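PDB 6GRB: nuclease-like protein from Chaetomium thermophilum, which probably cleaves four-way (Holliday) DNA junctions and 5'-flap structures as the GEN1-type junction-resolving member of the XPG/FEN1 nuclease family. Local coordinates for residues V77-K83 against H115-A121; Y127-I133 against I288-R292; I72-F76 against E294-S298. All blocks are in the same frame, centred on the assembly; numbering follows the deposited sequence.

How the contacts relate
Along the chain, strand 73-78 supplies the first half of contact 3 and, directly after it, of contact 1. Contact 1 closes first, when strand 113-116 returns beside its neighbour and runs on into helix 121-130. The end of that helix opens contact 2, which closes about 155 residues later on helix 285-294. The loop after this helix reaches back to strand 73-78 and closes contact 3, so contacts 1 and 2 lie in series within its span. His115 joins them: its ring packs on Leu128 and Leu291, its CB on Ile75. Ile133 adjoins Phe295. Contact 1 pairs two strands and their loops; contacts 2 and 3 attach helix 285-294 and its following loop to the nuclease core.

Contact 1: V77-K83 against H115-A121; sequences VFDGPNK and HDAPGEA
Phe78 and His115 meet through their backbones: Phe78 N donates to His115 O (2.8 Å, nearly straight), and Ala117 N returns a bond to Phe78 O. The tight part continues past the strand ends, where Gly80 N reaches Gly119 O at 2.6 Å. There a side chain on Gly80 would run into the carbonyl oxygens of Ala117 and Pro118. On the strand face that carries Val77 and His115, Val77 CG1, held anti to its own N (chi1 -174°), touches Ala117 CB and Ala121 CB, both at 3.9 Å. Asp79 turns its carboxylate to the first turn of helix 121-130. Its OD2 takes the Ala121 N-H at 3.0 Å, from above the carboxylate plane, while OD1 rests on Ala121 CB. On the other face Asp116 OD1 approaches Phe78 CB and lies oblique to the ring, carboxylate and ring planes 37° apart; Lys104 pairs with this carboxylate and makes a cation-pi contact with Phe78.

Pro81, Asn82 and Lys83 form the looser, solvent-exposed side. Asn82 N bonds Pro118 O only weakly, at 3.4 Å, and Lys83 lays CG beside Glu120 CG before its NZ forms a long ion pair with Asp79 OD2. Glu120, the helix N-cap, sends its carboxylate to Tyr276. Parallel strands joined by a beta-alpha-beta crossover, with loops at their C-terminal ends bordering the metal-binding acidic cluster of Glu122 and Glu140, are typical of the PIN-like XPG/FEN1 nuclease core.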
loop_
_atom_site.group_PDB
_atom_site.type_symbol
_atom_site.label_atom_id
_atom_site.label_comp_id
_atom_site.label_asym_id
_atom_site.label_seq_id
_atom_site.Cartn_x
_atom_site.Cartn_y
_atom_site.Cartn_z
ATOM N N VAL A 77 3.378 -4.904 7.132
ATOM C CA VAL A 77 4.250 -4.475 8.224
ATOM C C VAL A 77 3.423 -4.242 9.492
ATOM O O VAL A 77 2.434 -3.507 9.473
ATOM C CB VAL A 77 5.058 -3.222 7.832
ATOM C CG1 VAL A 77 6.089 -2.854 8.950
ATOM C CG2 VAL A 77 5.735 -3.432 6.463
ATOM N N PHE A 78 3.848 -4.857 10.587
ATOM C CA PHE A 78 3.206 -4.813 11.893
ATOM C C PHE A 78 4.025 -3.931 12.825
ATOM O O PHE A 78 5.257 -3.928 12.763
ATOM C CB PHE A 78 3.063 -6.239 12.493
ATOM C CG PHE A 78 2.113 -7.141 11.720
ATOM C CD1 PHE A 78 2.501 -7.706 10.496
ATOM C CD2 PHE A 78 0.836 -7.395 12.202
ATOM C CE1 PHE A 78 1.628 -8.513 9.767
ATOM C CE2 PHE A 78 -0.052 -8.191 11.495
ATOM C CZ PHE A 78 0.329 -8.758 10.264
ATOM N N ASP A 79 3.333 -3.192 13.690
ATOM C CA ASP A 79 4.007 -2.297 14.616
ATOM C C ASP A 79 4.789 -3.092 15.653
ATOM O O ASP A 79 4.470 -4.239 15.963
ATOM C CB ASP A 79 3.003 -1.385 15.315
ATOM C CG ASP A 79 2.606 -0.202 14.468
ATOM O OD1 ASP A 79 1.685 -0.363 13.631
ATOM O OD2 ASP A 79 3.193 0.897 14.626
ATOM N N GLY A 80 5.844 -2.477 16.162
ATOM C CA GLY A 80 6.607 -3.036 17.249
ATOM C C GLY A 80 6.539 -2.140 18.473
ATOM O O GLY A 80 5.843 -1.111 18.486
ATOM N N PRO A 81 7.300 -2.497 19.519
ATOM C CA PRO A 81 7.079 -1.874 20.838
ATOM C C PRO A 81 7.824 -0.567 21.107
ATOM O O PRO A 81 7.504 0.081 22.113
ATOM C CB PRO A 81 7.534 -2.965 21.818
ATOM C CG PRO A 81 8.536 -3.770 21.039
ATOM C CD PRO A 81 8.057 -3.755 19.608
ATOM N N ASN A 82 8.802 -0.151 20.290
ATOM C CA ASN A 82 9.495 1.121 20.527
ATOM C C ASN A 82 8.729 2.299 19.922
ATOM O O ASN A 82 8.459 2.315 18.719
ATOM C CB ASN A 82 10.892 1.088 19.922
ATOM C CG ASN A 82 11.804 0.099 20.607
ATOM O OD1 ASN A 82 11.583 -1.110 20.550
ATOM N ND2 ASN A 82 12.855 0.605 21.234
ATOM N N LYS A 83 8.427 3.317 20.732
ATOM C CA LYS A 83 7.678 4.451 20.181
ATOM C C LYS A 83 8.020 5.831 20.766
ATOM O O LYS A 83 7.939 6.071 21.974
ATOM C CB LYS A 83 6.180 4.158 20.319
ATOM C CG LYS A 83 5.626 3.405 19.101
ATOM C CD LYS A 83 4.809 2.166 19.449
ATOM C CE LYS A 83 4.193 1.555 18.194
ATOM N NZ LYS A 83 3.095 0.605 18.488
ATOM N N HIS A 115 6.062 -8.857 8.198
ATOM C CA HIS A 115 7.276 -8.253 8.731
ATOM C C HIS A 115 6.886 -7.460 9.974
ATOM O O HIS A 115 5.968 -6.628 9.921
ATOM C CB HIS A 115 7.917 -7.376 7.646
ATOM C CG HIS A 115 9.119 -6.604 8.089
ATOM N ND1 HIS A 115 10.227 -7.194 8.644
ATOM C CD2 HIS A 115 9.408 -5.282 7.996
ATOM C CE1 HIS A 115 11.139 -6.272 8.902
ATOM N NE2 HIS A 115 10.660 -5.100 8.526
ATOM N N ASP A 116 7.553 -7.730 11.094
ATOM C CA ASP A 116 7.313 -6.984 12.326
ATOM C C ASP A 116 8.358 -5.883 12.401
ATOM O O ASP A 116 9.549 -6.169 12.497
ATOM C CB ASP A 116 7.367 -7.898 13.542
ATOM C CG ASP A 116 6.441 -9.100 13.399
ATOM O OD1 ASP A 116 5.252 -8.999 13.800
ATOM O OD2 ASP A 116 6.890 -10.147 12.846
ATOM N N ALA A 117 7.915 -4.628 12.298
ATOM C CA ALA A 117 8.814 -3.500 12.503
ATOM C C ALA A 117 9.279 -3.476 13.957
ATOM O O ALA A 117 8.577 -3.953 14.844
ATOM C CB ALA A 117 8.115 -2.185 12.163
ATOM N N PRO A 118 10.464 -2.934 14.239
ATOM C CA PRO A 118 10.846 -2.793 15.655
ATOM C C PRO A 118 10.030 -1.730 16.366
ATOM O O PRO A 118 9.657 -1.926 17.529
ATOM C CB PRO A 118 12.333 -2.431 15.587
ATOM C CG PRO A 118 12.478 -1.743 14.261
ATOM C CD PRO A 118 11.512 -2.438 13.328
ATOM N N GLY A 119 9.730 -0.614 15.697
ATOM C CA GLY A 119 8.885 0.412 16.269
ATOM C C GLY A 119 7.632 0.688 15.468
ATOM O O GLY A 119 6.809 -0.205 15.222
ATOM N N GLU A 120 7.478 1.933 15.040
ATOM C CA GLU A 120 6.332 2.292 14.217
ATOM C C GLU A 120 6.411 1.660 12.841
ATOM O O GLU A 120 7.438 1.743 12.161
ATOM C CB GLU A 120 6.231 3.795 14.077
ATOM C CG GLU A 120 5.903 4.416 15.385
ATOM C CD GLU A 120 5.873 5.893 15.272
ATOM O OE1 GLU A 120 6.306 6.368 14.198
ATOM O OE2 GLU A 120 5.391 6.559 16.222
ATOM N N ALA A 121 5.291 1.062 12.421
ATOM C CA ALA A 121 5.220 0.430 11.108
ATOM C C ALA A 121 5.416 1.443 9.983
ATOM O O ALA A 121 6.090 1.138 8.997
ATOM C CB ALA A 121 3.895 -0.314 10.955
#

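Contact 2: Y127-I133 against I288-R292; sequences YLEQQGI and IERLR
Arg292 forks onto the carbonyl oxygen of Gln131. Its NH1 makes the stronger bond to Gln131 O, 2.7 Å long with 147° at the hydrogen, while NH2 adds a weak one to the same atom. The oxygen lies close to the guanidinium plane, as does Glu289 OE2, which forms a salt bridge with Arg292 NE at 3.1 Å from the preceding turn of the arginine's own helix. These two partners at its edge probably limit the rotation of the group. Ile133 CD1 sits over one face, toward its rim, and the same methyl rests 3.7 Å from Arg292 CG, on the aliphatic part of the chain.

The accepting carbonyl lies just past the end of helix 121-130. There Gly132 takes a positive phi of 86° and completes a Schellman motif, with Gly132 N bonded to Glu129 O and Ile133 N more weakly to Leu128 O. This turn brings Ile133 round to the second helix, where its CG2 meets Leu291 CB.

Ile288 is the apolar centre. With CG1 beside the backbone N (chi1 -63°), its outer branch runs between two side chains: CG1 lies 3.6 Å from Tyr127 CE2, obliquely to the ring, and CD1 is 3.7 Å from Leu128 CD2. Its other branch, CG2, faces Ile133 CD1 at 4.0 Å. Leu128 CD2 also meets Leu291 CD1 at 3.6 Å, the two leucines crossing at about a right angle. Beneath them His115 packs against both.

The chemistry is thus graded: apolar packing next to the sheet, and at the outer rim a cation set against the C-terminal end of a helix, where its charge is likely to be favourable to the helix dipole.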
loop_
_atom_site.group_PDB
_atom_site.type_symbol
_atom_site.label_atom_id
_atom_site.label_comp_id
_atom_site.label_asym_id
_atom_site.label_seq_id
_atom_site.Cartn_x
_atom_site.Cartn_y
_atom_site.Cartn_z
ATOM N N TYR A 127 11.308 3.182 5.435
ATOM C CA TYR A 127 12.691 2.734 5.392
ATOM C C TYR A 127 12.869 1.600 4.381
ATOM O O TYR A 127 13.862 1.564 3.653
ATOM C CB TYR A 127 13.130 2.320 6.800
ATOM C CG TYR A 127 14.591 1.951 6.921
ATOM C CD1 TYR A 127 15.590 2.847 6.568
ATOM C CD2 TYR A 127 14.970 0.706 7.376
ATOM C CE1 TYR A 127 16.914 2.518 6.672
ATOM C CE2 TYR A 127 16.299 0.366 7.501
ATOM C CZ TYR A 127 17.265 1.271 7.142
ATOM O OH TYR A 127 18.592 0.906 7.260
ATOM N N LEU A 128 11.918 0.662 4.314
ATOM C CA LEU A 128 12.043 -0.435 3.348
ATOM C C LEU A 128 12.011 0.076 1.911
ATOM O O LEU A 128 12.600 -0.537 1.020
ATOM C CB LEU A 128 10.928 -1.467 3.546
ATOM C CG LEU A 128 10.829 -2.252 4.843
ATOM C CD1 LEU A 128 9.686 -3.275 4.796
ATOM C CD2 LEU A 128 12.151 -2.889 5.244
ATOM N N GLU A 129 11.316 1.180 1.669
ATOM C CA GLU A 129 11.263 1.739 0.327
ATOM C C GLU A 129 12.557 2.463 -0.027
ATOM O O GLU A 129 13.057 2.323 -1.147
ATOM C CB GLU A 129 10.058 2.680 0.178
ATOM C CG GLU A 129 10.240 3.639 -0.959
ATOM C CD GLU A 129 9.085 4.586 -1.165
ATOM O OE1 GLU A 129 8.242 4.735 -0.271
ATOM O OE2 GLU A 129 9.020 5.206 -2.240
ATOM N N GLN A 130 13.139 3.220 0.905
ATOM C CA GLN A 130 14.363 3.917 0.546
ATOM C C GLN A 130 15.574 2.979 0.493
ATOM O O GLN A 130 16.552 3.299 -0.188
ATOM C CB GLN A 130 14.581 5.122 1.481
ATOM C CG GLN A 130 15.126 4.879 2.869
ATOM C CD GLN A 130 14.974 6.140 3.782
ATOM O OE1 GLN A 130 14.867 7.294 3.290
ATOM N NE2 GLN A 130 14.948 5.915 5.111
ATOM N N GLN A 131 15.508 1.811 1.131
ATOM C CA GLN A 131 16.490 0.744 0.958
ATOM C C GLN A 131 16.220 -0.140 -0.264
ATOM O O GLN A 131 17.014 -1.036 -0.561
ATOM C CB GLN A 131 16.537 -0.122 2.216
ATOM C CG GLN A 131 17.071 0.630 3.413
ATOM C CD GLN A 131 18.515 1.065 3.193
ATOM O OE1 GLN A 131 19.336 0.284 2.716
ATOM N NE2 GLN A 131 18.818 2.315 3.498
ATOM N N GLY A 132 15.125 0.067 -0.977
ATOM C CA GLY A 132 14.894 -0.700 -2.186
ATOM C C GLY A 132 14.218 -2.038 -1.987
ATOM O O GLY A 132 14.061 -2.781 -2.963
ATOM N N ILE A 133 13.811 -2.368 -0.756
ATOM C CA ILE A 133 13.076 -3.602 -0.513
ATOM C C ILE A 133 11.714 -3.563 -1.210
ATOM O O ILE A 133 11.218 -4.593 -1.681
ATOM C CB ILE A 133 12.944 -3.832 1.005
ATOM C CG1 ILE A 133 14.305 -3.702 1.680
ATOM C CG2 ILE A 133 12.352 -5.200 1.308
ATOM C CD1 ILE A 133 15.295 -4.776 1.258
ATOM N N ILE A 288 17.677 -5.725 7.048
ATOM C CA ILE A 288 17.475 -5.283 5.670
ATOM C C ILE A 288 18.144 -6.240 4.695
ATOM O O ILE A 288 17.568 -6.584 3.660
ATOM C CB ILE A 288 17.987 -3.849 5.469
ATOM C CG1 ILE A 288 17.189 -2.870 6.340
ATOM C CG2 ILE A 288 17.927 -3.499 3.987
ATOM C CD1 ILE A 288 15.691 -2.987 6.167
ATOM N N GLU A 289 19.347 -6.721 5.017
ATOM C CA GLU A 289 19.992 -7.664 4.111
ATOM C C GLU A 289 19.247 -8.994 4.068
ATOM O O GLU A 289 19.094 -9.586 2.988
ATOM C CB GLU A 289 21.463 -7.856 4.490
ATOM C CG GLU A 289 22.421 -7.125 3.545
ATOM C CD GLU A 289 22.247 -7.582 2.090
ATOM O OE1 GLU A 289 22.882 -8.599 1.683
ATOM O OE2 GLU A 289 21.439 -6.951 1.356
ATOM N N ARG A 290 18.759 -9.475 5.217
ATOM C CA ARG A 290 17.881 -10.646 5.208
ATOM C C ARG A 290 16.713 -10.445 4.241
ATOM O O ARG A 290 16.444 -11.295 3.383
ATOM C CB ARG A 290 17.368 -10.933 6.624
ATOM C CG ARG A 290 16.580 -12.242 6.767
ATOM C CD ARG A 290 16.324 -12.612 8.231
ATOM N NE ARG A 290 15.486 -11.603 8.882
ATOM C CZ ARG A 290 14.208 -11.364 8.556
ATOM N NH1 ARG A 290 13.601 -12.067 7.585
ATOM N NH2 ARG A 290 13.526 -10.417 9.203
ATOM N N LEU A 291 16.021 -9.308 4.353
ATOM C CA LEU A 291 14.882 -9.051 3.475
ATOM C C LEU A 291 15.294 -9.010 2.009
ATOM O O LEU A 291 14.514 -9.400 1.128
ATOM C CB LEU A 291 14.205 -7.739 3.869
ATOM C CG LEU A 291 13.604 -7.738 5.281
ATOM C CD1 LEU A 291 12.914 -6.402 5.597
ATOM C CD2 LEU A 291 12.660 -8.907 5.427
ATOM N N ARG A 292 16.516 -8.552 1.733
ATOM C CA ARG A 292 16.965 -8.447 0.354
ATOM C C ARG A 292 17.054 -9.810 -0.312
ATOM O O ARG A 292 16.749 -9.941 -1.493
ATOM C CB ARG A 292 18.300 -7.731 0.298
ATOM C CG ARG A 292 18.209 -6.371 -0.368
ATOM C CD ARG A 292 19.582 -5.748 -0.567
ATOM N NE ARG A 292 19.794 -4.587 0.288
ATOM C CZ ARG A 292 19.199 -3.418 0.056
ATOM N NH1 ARG A 292 18.372 -3.331 -1.000
ATOM N NH2 ARG A 292 19.412 -2.351 0.855
#

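Contact 3: I72-F76 against E294-S298; sequences IHPIF and EFPPS
His73 O meets the edge of the Phe295 ring, in its plane and 3.5 Å from CZ; no hydrogen bond crosses this contact, so apolar fit carries it. Phe295 is the first residue to leave helical geometry after helix 285-294, and with CG anti to N (chi1 169°) its ring reaches over strand 73-78. Both faces have a neighbour, each toward the rim: Ile75 CB stands 3.9 Å above one, in a CH-pi contact 21° off the ring normal, and Pro296 CB lies on the opposite face, the peptide bond between Phe295 and Pro296 being cis. The proline packs obliquely against the imidazole of His73, its CG 3.4 Å from His73 ND1 and its CB 3.8 Å from His73 CG. With an alanine at His73 only the CB contact would remain, and loss of the imidazole would probably leave CG of Pro296 without its packing partner and a gap beside the strand.

Thr113 and Arg34, from the strands flanking 73-78, also touch Phe295. This is an aromatic residue from the loop after helix 285-294 laid across one face of the parallel part of the mixed sheet, within the layered alpha/beta architecture of the XPG/FEN1 nuclease core.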
loop_
_atom_site.group_PDB
_atom_site.type_symbol
_atom_site.label_atom_id
_atom_site.label_comp_id
_atom_site.label_asym_id
_atom_site.label_seq_id
_atom_site.Cartn_x
_atom_site.Cartn_y
_atom_site.Cartn_z
ATOM N N ILE A 72 0.634 -8.263 -7.296
ATOM C CA ILE A 72 1.444 -7.410 -6.437
ATOM C C ILE A 72 2.126 -8.298 -5.409
ATOM O O ILE A 72 1.487 -9.189 -4.846
ATOM C CB ILE A 72 0.575 -6.328 -5.765
ATOM C CG1 ILE A 72 0.050 -5.337 -6.817
ATOM C CG2 ILE A 72 1.314 -5.635 -4.603
ATOM C CD1 ILE A 72 -0.706 -4.179 -6.233
ATOM N N HIS A 73 3.429 -8.087 -5.189
ATOM C CA HIS A 73 4.180 -8.766 -4.134
ATOM C C HIS A 73 4.112 -7.921 -2.863
ATOM O O HIS A 73 4.844 -6.924 -2.751
ATOM C CB HIS A 73 5.649 -8.982 -4.513
ATOM C CG HIS A 73 5.883 -10.039 -5.550
ATOM N ND1 HIS A 73 7.034 -10.090 -6.314
ATOM C CD2 HIS A 73 5.116 -11.077 -5.957
ATOM C CE1 HIS A 73 6.965 -11.121 -7.139
ATOM N NE2 HIS A 73 5.813 -11.736 -6.940
ATOM N N PRO A 74 3.253 -8.269 -1.899
ATOM C CA PRO A 74 3.055 -7.418 -0.722
ATOM C C PRO A 74 3.867 -7.866 0.475
ATOM O O PRO A 74 3.948 -9.053 0.797
ATOM C CB PRO A 74 1.567 -7.613 -0.429
ATOM C CG PRO A 74 1.344 -9.053 -0.789
ATOM C CD PRO A 74 2.285 -9.382 -1.943
ATOM N N ILE A 75 4.437 -6.893 1.181
ATOM C CA ILE A 75 4.991 -7.148 2.512
ATOM C C ILE A 75 4.166 -6.345 3.518
ATOM O O ILE A 75 4.078 -5.111 3.432
ATOM C CB ILE A 75 6.504 -6.861 2.596
ATOM C CG1 ILE A 75 7.033 -7.173 3.993
ATOM C CG2 ILE A 75 6.839 -5.444 2.227
ATOM C CD1 ILE A 75 8.531 -7.475 4.037
ATOM N N PHE A 76 3.515 -7.064 4.437
ATOM C CA PHE A 76 2.611 -6.473 5.418
ATOM C C PHE A 76 3.380 -6.162 6.697
ATOM O O PHE A 76 3.945 -7.069 7.301
ATOM C CB PHE A 76 1.461 -7.430 5.718
ATOM C CG PHE A 76 0.561 -7.665 4.556
ATOM C CD1 PHE A 76 -0.567 -6.899 4.386
ATOM C CD2 PHE A 76 0.834 -8.672 3.645
ATOM C CE1 PHE A 76 -1.409 -7.121 3.314
ATOM C CE2 PHE A 76 0.007 -8.908 2.592
ATOM C CZ PHE A 76 -1.110 -8.127 2.415
ATOM N N GLU A 294 15.331 -12.587 0.858
ATOM C CA GLU A 294 14.170 -13.405 1.151
ATOM C C GLU A 294 12.844 -12.797 0.686
ATOM O O GLU A 294 11.837 -13.510 0.636
ATOM C CB GLU A 294 14.139 -13.720 2.663
ATOM C CG GLU A 294 15.301 -14.663 3.077
ATOM C CD GLU A 294 15.343 -15.030 4.573
ATOM O OE1 GLU A 294 16.351 -15.647 5.018
ATOM O OE2 GLU A 294 14.384 -14.698 5.306
ATOM N N PHE A 295 12.809 -11.525 0.320
ATOM C CA PHE A 295 11.573 -10.956 -0.186
ATOM C C PHE A 295 11.850 -10.394 -1.582
ATOM O O PHE A 295 12.876 -9.735 -1.771
ATOM C CB PHE A 295 11.025 -9.866 0.749
ATOM C CG PHE A 295 9.906 -9.072 0.139
ATOM C CD1 PHE A 295 8.639 -9.613 0.024
ATOM C CD2 PHE A 295 10.132 -7.789 -0.343
ATOM C CE1 PHE A 295 7.628 -8.906 -0.564
ATOM C CE2 PHE A 295 9.127 -7.068 -0.936
ATOM C CZ PHE A 295 7.861 -7.621 -1.047
ATOM N N PRO A 296 10.948 -10.650 -2.541
ATOM C CA PRO A 296 9.703 -11.380 -2.286
ATOM C C PRO A 296 9.940 -12.881 -2.160
ATOM O O PRO A 296 10.596 -13.470 -3.020
ATOM C CB PRO A 296 8.870 -11.083 -3.534
ATOM C CG PRO A 296 9.882 -10.878 -4.608
ATOM C CD PRO A 296 11.069 -10.232 -3.949
ATOM N N PRO A 297 9.408 -13.496 -1.093
ATOM C CA PRO A 297 9.558 -14.934 -0.848
ATOM C C PRO A 297 8.630 -15.760 -1.733
ATOM O O PRO A 297 7.724 -15.209 -2.359
ATOM C CB PRO A 297 9.148 -15.076 0.617
ATOM C CG PRO A 297 8.172 -13.970 0.834
ATOM C CD PRO A 297 8.633 -12.829 -0.033
ATOM N N SER A 298 8.858 -17.068 -1.779
ATOM C CA SER A 298 8.038 -17.961 -2.589
ATOM C C SER A 298 6.562 -17.843 -2.222
ATOM O O SER A 298 6.211 -17.769 -1.044
ATOM C CB SER A 298 8.505 -19.410 -2.429
ATOM O OG SER A 298 8.373 -19.843 -1.087
#